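PDB 6AZ5: alpha-amylase from Eubacterium rectale DSM 17629, which probably binds starch-type alpha-glucans through this family CBM41 carbohydrate-binding module of the surface-anchored amylase Amy13K. Local coordinates for residues Ala30-Thr41 and Phe52-Asn62; Tyr42-Trp51 and Pro108-Val116. One frame throughout, in Å; residues are numbered along the deposited sequence.

Interaction 1. Residues Ala30-Thr41 and Phe52-Asn62; sequences AGLDGSYVFDGT and FKQTITVAGSN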
loop_
_atom_site.group_PDB
_atom_site.type_symbol
_atom_site.label_atom_id
_atom_site.label_comp_id
_atom_site.label_asym_id
_atom_site.label_seq_id
_atom_site.Cartn_x
_atom_site.Cartn_y
_atom_site.Cartn_z
ATOM N N ALA A 30 14.762 -1.077 -2.266
ATOM C CA ALA A 30 14.531 -0.084 -3.314
ATOM C C ALA A 30 14.560 1.336 -2.763
ATOM O O ALA A 30 13.844 2.213 -3.246
ATOM C CB ALA A 30 13.205 -0.354 -4.032
ATOM N N GLY A 31 15.400 1.556 -1.755
ATOM C CA GLY A 31 15.558 2.868 -1.156
ATOM C C GLY A 31 14.540 3.154 -0.068
ATOM O O GLY A 31 14.684 4.104 0.702
ATOM N N LEU A 32 13.507 2.326 0.003
ATOM C CA LEU A 32 12.449 2.525 0.982
ATOM C C LEU A 32 12.864 2.040 2.361
ATOM O O LEU A 32 13.622 1.074 2.489
ATOM C CB LEU A 32 11.174 1.815 0.538
ATOM C CG LEU A 32 10.622 2.288 -0.808
ATOM C CD1 LEU A 32 9.482 1.393 -1.243
ATOM C CD2 LEU A 32 10.163 3.734 -0.711
ATOM N N ASP A 33 12.367 2.718 3.392
ATOM C CA ASP A 33 12.622 2.303 4.764
ATOM C C ASP A 33 11.577 2.818 5.747
ATOM O O ASP A 33 11.237 3.998 5.747
ATOM C CB ASP A 33 14.005 2.768 5.216
ATOM C CG ASP A 33 14.456 2.077 6.487
ATOM O OD1 ASP A 33 14.345 0.835 6.544
ATOM O OD2 ASP A 33 14.903 2.771 7.428
ATOM N N GLY A 34 11.075 1.918 6.587
ATOM C CA GLY A 34 10.185 2.292 7.667
ATOM C C GLY A 34 8.733 2.490 7.281
ATOM O O GLY A 34 8.210 1.840 6.376
ATOM N N SER A 35 8.085 3.414 7.979
ATOM C CA SER A 35 6.645 3.607 7.872
ATOM C C SER A 35 6.210 4.567 6.765
ATOM O O SER A 35 6.826 5.614 6.553
ATOM C CB SER A 35 6.105 4.105 9.205
ATOM O OG SER A 35 4.732 4.396 9.089
ATOM N N TYR A 36 5.130 4.195 6.077
ATOM C CA TYR A 36 4.522 5.002 5.019
ATOM C C TYR A 36 3.015 5.024 5.236
ATOM O O TYR A 36 2.336 4.015 5.038
ATOM C CB TYR A 36 4.877 4.449 3.628
ATOM C CG TYR A 36 6.345 4.556 3.321
ATOM C CD1 TYR A 36 7.245 3.613 3.797
ATOM C CD2 TYR A 36 6.842 5.620 2.585
ATOM C CE1 TYR A 36 8.593 3.718 3.538
ATOM C CE2 TYR A 36 8.189 5.734 2.325
ATOM C CZ TYR A 36 9.061 4.780 2.802
ATOM O OH TYR A 36 10.408 4.890 2.545
ATOM N N VAL A 37 2.501 6.181 5.646
ATOM C CA VAL A 37 1.147 6.298 6.184
ATOM C C VAL A 37 0.112 6.698 5.134
ATOM O O VAL A 37 0.319 7.636 4.373
ATOM C CB VAL A 37 1.106 7.334 7.349
ATOM C CG1 VAL A 37 -0.320 7.555 7.834
ATOM C CG2 VAL A 37 2.000 6.894 8.502
ATOM N N PHE A 38 -1.008 5.984 5.098
ATOM C CA PHE A 38 -2.086 6.340 4.187
ATOM C C PHE A 38 -2.708 7.658 4.620
ATOM O O PHE A 38 -2.953 7.877 5.810
ATOM C CB PHE A 38 -3.140 5.234 4.136
ATOM C CG PHE A 38 -2.640 3.956 3.527
ATOM C CD1 PHE A 38 -2.599 3.802 2.149
ATOM C CD2 PHE A 38 -2.206 2.914 4.328
ATOM C CE1 PHE A 38 -2.135 2.636 1.581
ATOM C CE2 PHE A 38 -1.740 1.742 3.766
ATOM C CZ PHE A 38 -1.699 1.606 2.391
ATOM N N ASP A 39 -2.958 8.536 3.654
ATOM C CA ASP A 39 -3.506 9.847 3.962
ATOM C C ASP A 39 -4.658 10.235 3.037
ATOM O O ASP A 39 -5.089 11.386 3.028
ATOM C CB ASP A 39 -2.407 10.911 3.907
ATOM C CG ASP A 39 -1.605 10.880 2.612
ATOM O OD1 ASP A 39 -1.977 10.147 1.673
ATOM O OD2 ASP A 39 -0.593 11.614 2.530
ATOM N N GLY A 40 -5.162 9.274 2.272
ATOM C CA GLY A 40 -6.278 9.524 1.381
ATOM C C GLY A 40 -7.115 8.284 1.145
ATOM O O GLY A 40 -6.808 7.211 1.659
ATOM N N THR A 41 -8.192 8.433 0.379
ATOM C CA THR A 41 -9.021 7.290 0.016
ATOM C C THR A 41 -9.295 7.265 -1.479
ATOM O O THR A 41 -9.190 8.286 -2.161
ATOM C CB THR A 41 -10.385 7.287 0.746
ATOM O OG1 THR A 41 -11.203 8.344 0.233
ATOM C CG2 THR A 41 -10.206 7.458 2.245
ATOM N N PHE A 52 -7.759 2.593 1.121
ATOM C CA PHE A 52 -6.771 3.564 1.594
ATOM C C PHE A 52 -5.863 3.910 0.417
ATOM O O PHE A 52 -5.547 3.042 -0.390
ATOM C CB PHE A 52 -5.922 3.008 2.748
ATOM C CG PHE A 52 -6.690 2.762 4.017
ATOM C CD1 PHE A 52 -7.287 1.533 4.253
ATOM C CD2 PHE A 52 -6.800 3.752 4.983
ATOM C CE1 PHE A 52 -7.985 1.300 5.421
ATOM C CE2 PHE A 52 -7.500 3.528 6.150
ATOM C CZ PHE A 52 -8.094 2.300 6.371
ATOM N N LYS A 53 -5.427 5.159 0.306
ATOM C CA LYS A 53 -4.470 5.475 -0.744
ATOM C C LYS A 53 -3.323 6.326 -0.227
ATOM O O LYS A 53 -3.456 7.040 0.768
ATOM C CB LYS A 53 -5.164 6.180 -1.917
ATOM C CG LYS A 53 -5.145 7.689 -1.848
ATOM C CD LYS A 53 -5.887 8.319 -3.018
ATOM C CE LYS A 53 -6.033 9.827 -2.820
ATOM N NZ LYS A 53 -7.025 10.407 -3.761
ATOM N N GLN A 54 -2.187 6.220 -0.907
ATOM C CA GLN A 54 -1.070 7.129 -0.701
ATOM C C GLN A 54 -0.159 7.076 -1.919
ATOM O O GLN A 54 -0.215 6.128 -2.703
ATOM C CB GLN A 54 -0.295 6.774 0.562
ATOM C CG GLN A 54 0.389 5.422 0.519
ATOM C CD GLN A 54 1.250 5.180 1.746
ATOM O OE1 GLN A 54 2.132 5.976 2.068
ATOM N NE2 GLN A 54 0.981 4.088 2.449
ATOM N N THR A 55 0.665 8.101 -2.090
ATOM C CA THR A 55 1.655 8.085 -3.153
ATOM C C THR A 55 3.039 7.915 -2.547
ATOM O O THR A 55 3.299 8.348 -1.428
ATOM C CB THR A 55 1.619 9.363 -3.996
ATOM O OG1 THR A 55 1.841 10.491 -3.144
ATOM C CG2 THR A 55 0.274 9.511 -4.689
ATOM N N ILE A 56 3.924 7.265 -3.282
ATOM C CA ILE A 56 5.237 6.967 -2.754
ATOM C C ILE A 56 6.278 7.236 -3.830
ATOM O O ILE A 56 6.110 6.849 -4.984
ATOM C CB ILE A 56 5.307 5.513 -2.246
ATOM C CG1 ILE A 56 4.526 5.397 -0.928
ATOM C CG2 ILE A 56 6.738 5.087 -2.045
ATOM C CD1 ILE A 56 4.378 3.991 -0.403
ATOM N N THR A 57 7.334 7.941 -3.449
ATOM C CA THR A 57 8.352 8.368 -4.391
ATOM C C THR A 57 9.620 7.555 -4.197
ATOM O O THR A 57 10.121 7.441 -3.079
ATOM C CB THR A 57 8.676 9.867 -4.224
ATOM O OG1 THR A 57 7.489 10.638 -4.435
ATOM C CG2 THR A 57 9.746 10.303 -5.210
ATOM N N VAL A 58 10.122 6.981 -5.287
ATOM C CA VAL A 58 11.423 6.323 -5.279
ATOM C C VAL A 58 12.352 6.981 -6.299
ATOM O O VAL A 58 11.895 7.656 -7.223
ATOM C CB VAL A 58 11.306 4.817 -5.587
ATOM C CG1 VAL A 58 10.632 4.094 -4.440
ATOM C CG2 VAL A 58 10.549 4.592 -6.885
ATOM N N ALA A 59 13.657 6.800 -6.115
ATOM C CA ALA A 59 14.632 7.253 -7.098
ATOM C C ALA A 59 14.388 6.533 -8.418
ATOM O O ALA A 59 13.927 5.387 -8.427
ATOM C CB ALA A 59 16.047 7.003 -6.606
ATOM N N GLY A 60 14.693 7.207 -9.525
ATOM C CA GLY A 60 14.498 6.645 -10.852
ATOM C C GLY A 60 15.264 5.354 -11.065
ATOM O O GLY A 60 14.773 4.423 -11.703
ATOM N N SER A 61 16.468 5.288 -10.506
ATOM C CA SER A 61 17.319 4.112 -10.652
ATOM C C SER A 61 16.762 2.890 -9.920
ATOM O O SER A 61 17.300 1.791 -10.041
ATOM C CB SER A 61 18.728 4.422 -10.149
ATOM O OG SER A 61 18.682 4.979 -8.848
ATOM N N ASN A 62 15.680 3.081 -9.169
ATOM C CA ASN A 62 15.068 1.985 -8.427
ATOM C C ASN A 62 13.861 1.393 -9.126
ATOM O O ASN A 62 13.214 0.493 -8.591
ATOM C CB ASN A 62 14.661 2.439 -7.027
ATOM C CG ASN A 62 15.818 2.427 -6.053
ATOM O OD1 ASN A 62 16.769 1.658 -6.209
ATOM N ND2 ASN A 62 15.739 3.271 -5.032
HETATM O O HOH W 1 0.616 10.237 0.056
HETATM O O HOH W 2 -10.004 10.676 -2.836
#
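The ring of F38 is sandwiched between two residues of 52-62. The amide NE2 of Q54 stands over the centre of one face, 3.4 Å above the ring plane, and CB of F52 packs against the opposite face in a CH-pi contact. Q54 has CG between its backbone N and carbonyl carbon (chi1 65°) and an extended chain beyond, which carries the amide across to Y36. There the hydrogen bond from Q54 NE2 to Y36 O (2.9 Å, 163°), entering above the carbonyl plane, holds the amide where it lies over the F38 ring.

Backbone bonds close the hairpin beyond F38. K53 N gives a bond to G40 O (2.8 Å), while K53 O receives D39 N and, weakly, G40 N; two residues facing one make a classic beta bulge. Water 1 bridges D39 OD1 and T55 N, and water 2 links K53 NZ to T41 O.

Apolar contact takes over where the strands diverge: L32 CD2 meets V58 CG1 at 3.8 Å and also touches I56 CG2, and I56 CD1 lies near Y36 CB.

Strand 24-29 bonds to the 35-44 side of the hairpin and strand 3-10 to its 49-58 side; M27 packs on L32, Y36 and I56.

Interaction 2. Residues Tyr42-Trp51 and Pro108-Val116; sequences YYDAENKVTW and PVHEKPVIV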
loop_
_atom_site.group_PDB
_atom_site.type_symbol
_atom_site.label_atom_id
_atom_site.label_comp_id
_atom_site.label_asym_id
_atom_site.label_seq_id
_atom_site.Cartn_x
_atom_site.Cartn_y
_atom_site.Cartn_z
ATOM N N TYR A 42 -9.654 6.089 -1.974
ATOM C CA TYR A 42 -10.128 5.939 -3.342
ATOM C C TYR A 42 -11.403 5.112 -3.352
ATOM O O TYR A 42 -11.403 3.966 -2.903
ATOM C CB TYR A 42 -9.064 5.280 -4.216
ATOM C CG TYR A 42 -9.583 4.732 -5.527
ATOM C CD1 TYR A 42 -10.045 5.582 -6.522
ATOM C CD2 TYR A 42 -9.587 3.367 -5.779
ATOM C CE1 TYR A 42 -10.506 5.087 -7.727
ATOM C CE2 TYR A 42 -10.047 2.863 -6.983
ATOM C CZ TYR A 42 -10.503 3.726 -7.952
ATOM O OH TYR A 42 -10.964 3.230 -9.151
ATOM N N TYR A 43 -12.493 5.683 -3.856
ATOM C CA TYR A 43 -13.724 4.913 -3.938
ATOM C C TYR A 43 -13.756 4.056 -5.192
ATOM O O TYR A 43 -13.733 4.562 -6.314
ATOM C CB TYR A 43 -14.956 5.804 -3.906
ATOM C CG TYR A 43 -16.222 4.985 -3.903
ATOM C CD1 TYR A 43 -16.529 4.163 -2.827
ATOM C CD2 TYR A 43 -17.095 5.005 -4.986
ATOM C CE1 TYR A 43 -17.675 3.396 -2.820
ATOM C CE2 TYR A 43 -18.250 4.242 -4.985
ATOM C CZ TYR A 43 -18.532 3.439 -3.899
ATOM O OH TYR A 43 -19.673 2.669 -3.882
ATOM N N ASP A 44 -13.813 2.747 -4.976
ATOM C CA ASP A 44 -13.866 1.759 -6.040
ATOM C C ASP A 44 -15.315 1.509 -6.439
ATOM O O ASP A 44 -15.976 0.645 -5.872
ATOM C CB ASP A 44 -13.198 0.469 -5.563
ATOM C CG ASP A 44 -13.124 -0.600 -6.630
ATOM O OD1 ASP A 44 -13.807 -0.488 -7.670
ATOM O OD2 ASP A 44 -12.372 -1.574 -6.410
ATOM N N ALA A 45 -15.799 2.250 -7.427
ATOM C CA ALA A 45 -17.193 2.148 -7.841
ATOM C C ALA A 45 -17.533 0.782 -8.446
ATOM O O ALA A 45 -18.701 0.391 -8.471
ATOM C CB ALA A 45 -17.524 3.254 -8.825
ATOM N N GLU A 46 -16.522 0.063 -8.930
ATOM C CA GLU A 46 -16.736 -1.272 -9.499
ATOM C C GLU A 46 -17.047 -2.309 -8.415
ATOM O O GLU A 46 -18.045 -3.029 -8.499
ATOM C CB GLU A 46 -15.516 -1.717 -10.310
ATOM C CG GLU A 46 -15.282 -0.913 -11.586
ATOM C CD GLU A 46 -14.076 -1.402 -12.381
ATOM O OE1 GLU A 46 -14.058 -2.591 -12.768
ATOM O OE2 GLU A 46 -13.148 -0.596 -12.624
ATOM N N ASN A 47 -16.194 -2.379 -7.398
ATOM C CA ASN A 47 -16.396 -3.309 -6.290
ATOM C C ASN A 47 -17.291 -2.746 -5.194
ATOM O O ASN A 47 -17.588 -3.441 -4.224
ATOM C CB ASN A 47 -15.047 -3.701 -5.682
ATOM C CG ASN A 47 -14.154 -4.421 -6.667
ATOM O OD1 ASN A 47 -14.536 -5.442 -7.237
ATOM N ND2 ASN A 47 -12.961 -3.884 -6.886
ATOM N N LYS A 48 -17.731 -1.500 -5.383
ATOM C CA LYS A 48 -18.335 -0.646 -4.346
ATOM C C LYS A 48 -17.686 -0.831 -2.969
ATOM O O LYS A 48 -18.349 -1.130 -1.976
ATOM C CB LYS A 48 -19.861 -0.844 -4.277
ATOM C CG LYS A 48 -20.391 -2.228 -3.918
ATOM C CD LYS A 48 -21.879 -2.322 -4.257
ATOM C CE LYS A 48 -22.633 -3.228 -3.287
ATOM N NZ LYS A 48 -23.954 -2.656 -2.894
ATOM N N VAL A 49 -16.370 -0.632 -2.933
ATOM C CA VAL A 49 -15.601 -0.577 -1.691
ATOM C C VAL A 49 -14.676 0.645 -1.685
ATOM O O VAL A 49 -14.434 1.261 -2.727
ATOM C CB VAL A 49 -14.757 -1.843 -1.485
ATOM C CG1 VAL A 49 -15.653 -3.070 -1.398
ATOM C CG2 VAL A 49 -13.735 -1.989 -2.612
ATOM N N THR A 50 -14.155 0.994 -0.513
ATOM C CA THR A 50 -13.237 2.126 -0.401
ATOM C C THR A 50 -11.827 1.672 -0.020
ATOM O O THR A 50 -11.645 0.877 0.903
ATOM C CB THR A 50 -13.743 3.156 0.628
ATOM O OG1 THR A 50 -15.031 3.632 0.221
ATOM C CG2 THR A 50 -12.789 4.336 0.728
ATOM N N TRP A 51 -10.833 2.173 -0.746
ATOM C CA TRP A 51 -9.438 1.840 -0.475
ATOM C C TRP A 51 -8.737 2.956 0.292
ATOM O O TRP A 51 -9.074 4.125 0.128
ATOM C CB TRP A 51 -8.669 1.591 -1.778
ATOM C CG TRP A 51 -9.200 0.508 -2.666
ATOM C CD1 TRP A 51 -10.337 0.547 -3.426
ATOM C CD2 TRP A 51 -8.582 -0.754 -2.932
ATOM N NE1 TRP A 51 -10.476 -0.629 -4.128
ATOM C CE2 TRP A 51 -9.409 -1.443 -3.843
ATOM C CE3 TRP A 51 -7.417 -1.379 -2.478
ATOM C CZ2 TRP A 51 -9.106 -2.715 -4.308
ATOM C CZ3 TRP A 51 -7.116 -2.643 -2.942
ATOM C CH2 TRP A 51 -7.956 -3.299 -3.847
ATOM N N PRO A 108 0.781 -7.131 -3.379
ATOM C CA PRO A 108 0.130 -6.080 -4.167
ATOM C C PRO A 108 0.321 -6.338 -5.660
ATOM O O PRO A 108 1.369 -6.855 -6.059
ATOM C CB PRO A 108 0.851 -4.797 -3.725
ATOM C CG PRO A 108 1.529 -5.151 -2.422
ATOM C CD PRO A 108 1.894 -6.601 -2.570
ATOM N N VAL A 109 -0.681 -5.994 -6.465
ATOM C CA VAL A 109 -0.615 -6.225 -7.904
ATOM C C VAL A 109 -0.953 -4.977 -8.712
ATOM O O VAL A 109 -1.663 -4.086 -8.241
ATOM C CB VAL A 109 -1.560 -7.349 -8.324
ATOM C CG1 VAL A 109 -1.002 -8.701 -7.880
ATOM C CG2 VAL A 109 -2.950 -7.094 -7.757
ATOM N N HIS A 110 -0.444 -4.923 -9.940
ATOM C CA HIS A 110 -0.634 -3.759 -10.796
ATOM C C HIS A 110 -2.024 -3.675 -11.406
ATOM O O HIS A 110 -2.429 -2.614 -11.881
ATOM C CB HIS A 110 0.409 -3.747 -11.908
ATOM C CG HIS A 110 1.765 -3.310 -11.453
ATOM N ND1 HIS A 110 2.760 -4.207 -11.121
ATOM C CD2 HIS A 110 2.282 -2.080 -11.257
ATOM C CE1 HIS A 110 3.838 -3.541 -10.751
ATOM N NE2 HIS A 110 3.578 -2.245 -10.824
ATOM N N GLU A 111 -2.762 -4.778 -11.398
ATOM C CA GLU A 111 -4.114 -4.734 -11.936
ATOM C C GLU A 111 -5.163 -4.875 -10.845
ATOM O O GLU A 111 -5.012 -5.658 -9.907
ATOM C CB GLU A 111 -4.321 -5.807 -12.996
ATOM C CG GLU A 111 -5.395 -5.425 -14.005
ATOM C CD GLU A 111 -5.190 -6.078 -15.358
ATOM O OE1 GLU A 111 -4.028 -6.157 -15.818
ATOM O OE2 GLU A 111 -6.193 -6.514 -15.959
ATOM N N LYS A 112 -6.229 -4.097 -10.992
ATOM C CA LYS A 112 -7.308 -4.030 -10.019
ATOM C C LYS A 112 -8.042 -5.358 -9.882
ATOM O O LYS A 112 -8.586 -5.872 -10.858
ATOM C CB LYS A 112 -8.277 -2.923 -10.425
ATOM C CG LYS A 112 -9.514 -2.807 -9.584
ATOM C CD LYS A 112 -10.292 -1.590 -10.031
ATOM C CE LYS A 112 -11.733 -1.673 -9.608
ATOM N NZ LYS A 112 -12.436 -0.382 -9.847
ATOM N N PRO A 113 -8.053 -5.918 -8.663
ATOM C CA PRO A 113 -8.714 -7.192 -8.370
ATOM C C PRO A 113 -10.210 -7.060 -8.117
ATOM O O PRO A 113 -10.730 -5.951 -7.997
ATOM C CB PRO A 113 -7.998 -7.670 -7.105
ATOM C CG PRO A 113 -7.591 -6.426 -6.426
ATOM C CD PRO A 113 -7.276 -5.428 -7.514
ATOM N N VAL A 114 -10.882 -8.205 -8.042
ATOM C CA VAL A 114 -12.306 -8.269 -7.760
ATOM C C VAL A 114 -12.518 -8.480 -6.265
ATOM O O VAL A 114 -11.974 -9.418 -5.680
ATOM C CB VAL A 114 -13.000 -9.419 -8.541
ATOM C CG1 VAL A 114 -14.491 -9.388 -8.316
ATOM C CG2 VAL A 114 -12.697 -9.334 -10.038
ATOM N N ILE A 115 -13.306 -7.603 -5.652
ATOM C CA ILE A 115 -13.672 -7.732 -4.246
ATOM C C ILE A 115 -15.189 -7.832 -4.132
ATOM O O ILE A 115 -15.916 -7.152 -4.854
ATOM C CB ILE A 115 -13.146 -6.533 -3.413
ATOM C CG1 ILE A 115 -11.619 -6.530 -3.410
ATOM C CG2 ILE A 115 -13.673 -6.565 -1.976
ATOM C CD1 ILE A 115 -11.032 -5.255 -2.908
ATOM N N VAL A 116 -15.666 -8.688 -3.235
ATOM C CA VAL A 116 -17.100 -8.864 -3.053
ATOM C C VAL A 116 -17.571 -8.280 -1.724
ATOM O O VAL A 116 -17.251 -8.800 -0.656
ATOM C CB VAL A 116 -17.486 -10.351 -3.131
ATOM C CG1 VAL A 116 -19.000 -10.514 -3.079
ATOM C CG2 VAL A 116 -16.914 -10.975 -4.405
#
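K112 is fully extended: its CG lies opposite the backbone N (chi1 175°) and the later torsions are near trans, which carries its amino group across to the carboxylate of D44. The D44 carboxylate likewise points away from its own backbone N (chi1 -176°), toward the lysine and the indole nitrogen of W51.

K112 NZ forms a salt bridge to D44 OD1 at 2.6 Å and a second, whose hydrogen bond is weak, to E46 OE2 at 2.9 Å. D44 OD1 is gripped from both faces of the carboxylate, by K112 NZ on one and by the backbone N of N47 on the other, the latter bond making an Asx motif in the turn. The other oxygen, OD2, takes W51 NE1 at 3.1 Å on its anti side, with the bond lying close to the indole plane. Replacing D44 by an alanine is likely to leave K112 with only its weakly bonded salt bridge to E46, W51 NE1 without this acceptor and the turn without its Asx bond.

N47 ties down the next part of the tail with both ends of its amide. Its OD1 accepts I115 N at 2.9 Å, almost straight at 173° but from above the carbonyl plane, while ND2 donates to P113 O. Next to these bonds, I115 CD1 touches W51 CZ2 at 3.5 Å, I115 CG2 meets V49 CG1, and P113 CG sits at the edge of the indole.

Polar bonds thus fasten an irregular C-terminal segment to the tip of a hairpin, and its apolar residues lean on W51 and V49. Although D44 is buried, the lysine and the N-H donors around it would be expected to stabilise its charged form.

In the fold
Both interactions use the hairpin of strands 35-44 and 49-58, at successive stretches: interaction 1 along the arms, interaction 2 at the turn end. Interaction 1 is the more buried of the two: it joins the two arms to each other, and where they part it relies on aliphatic and aromatic packing, with a glutamine amide bridging the gap. Interaction 2 is a surface contact in which the hairpin's turn receives the chain's C-terminal segment, which has no strand pairing with it, so charged groups and a side-chain amide do the fastening. Their centres lie about 19 Å apart, yet they meet where T41 CB packs against W51 O at 3.5 Å, since the same two strands run through both.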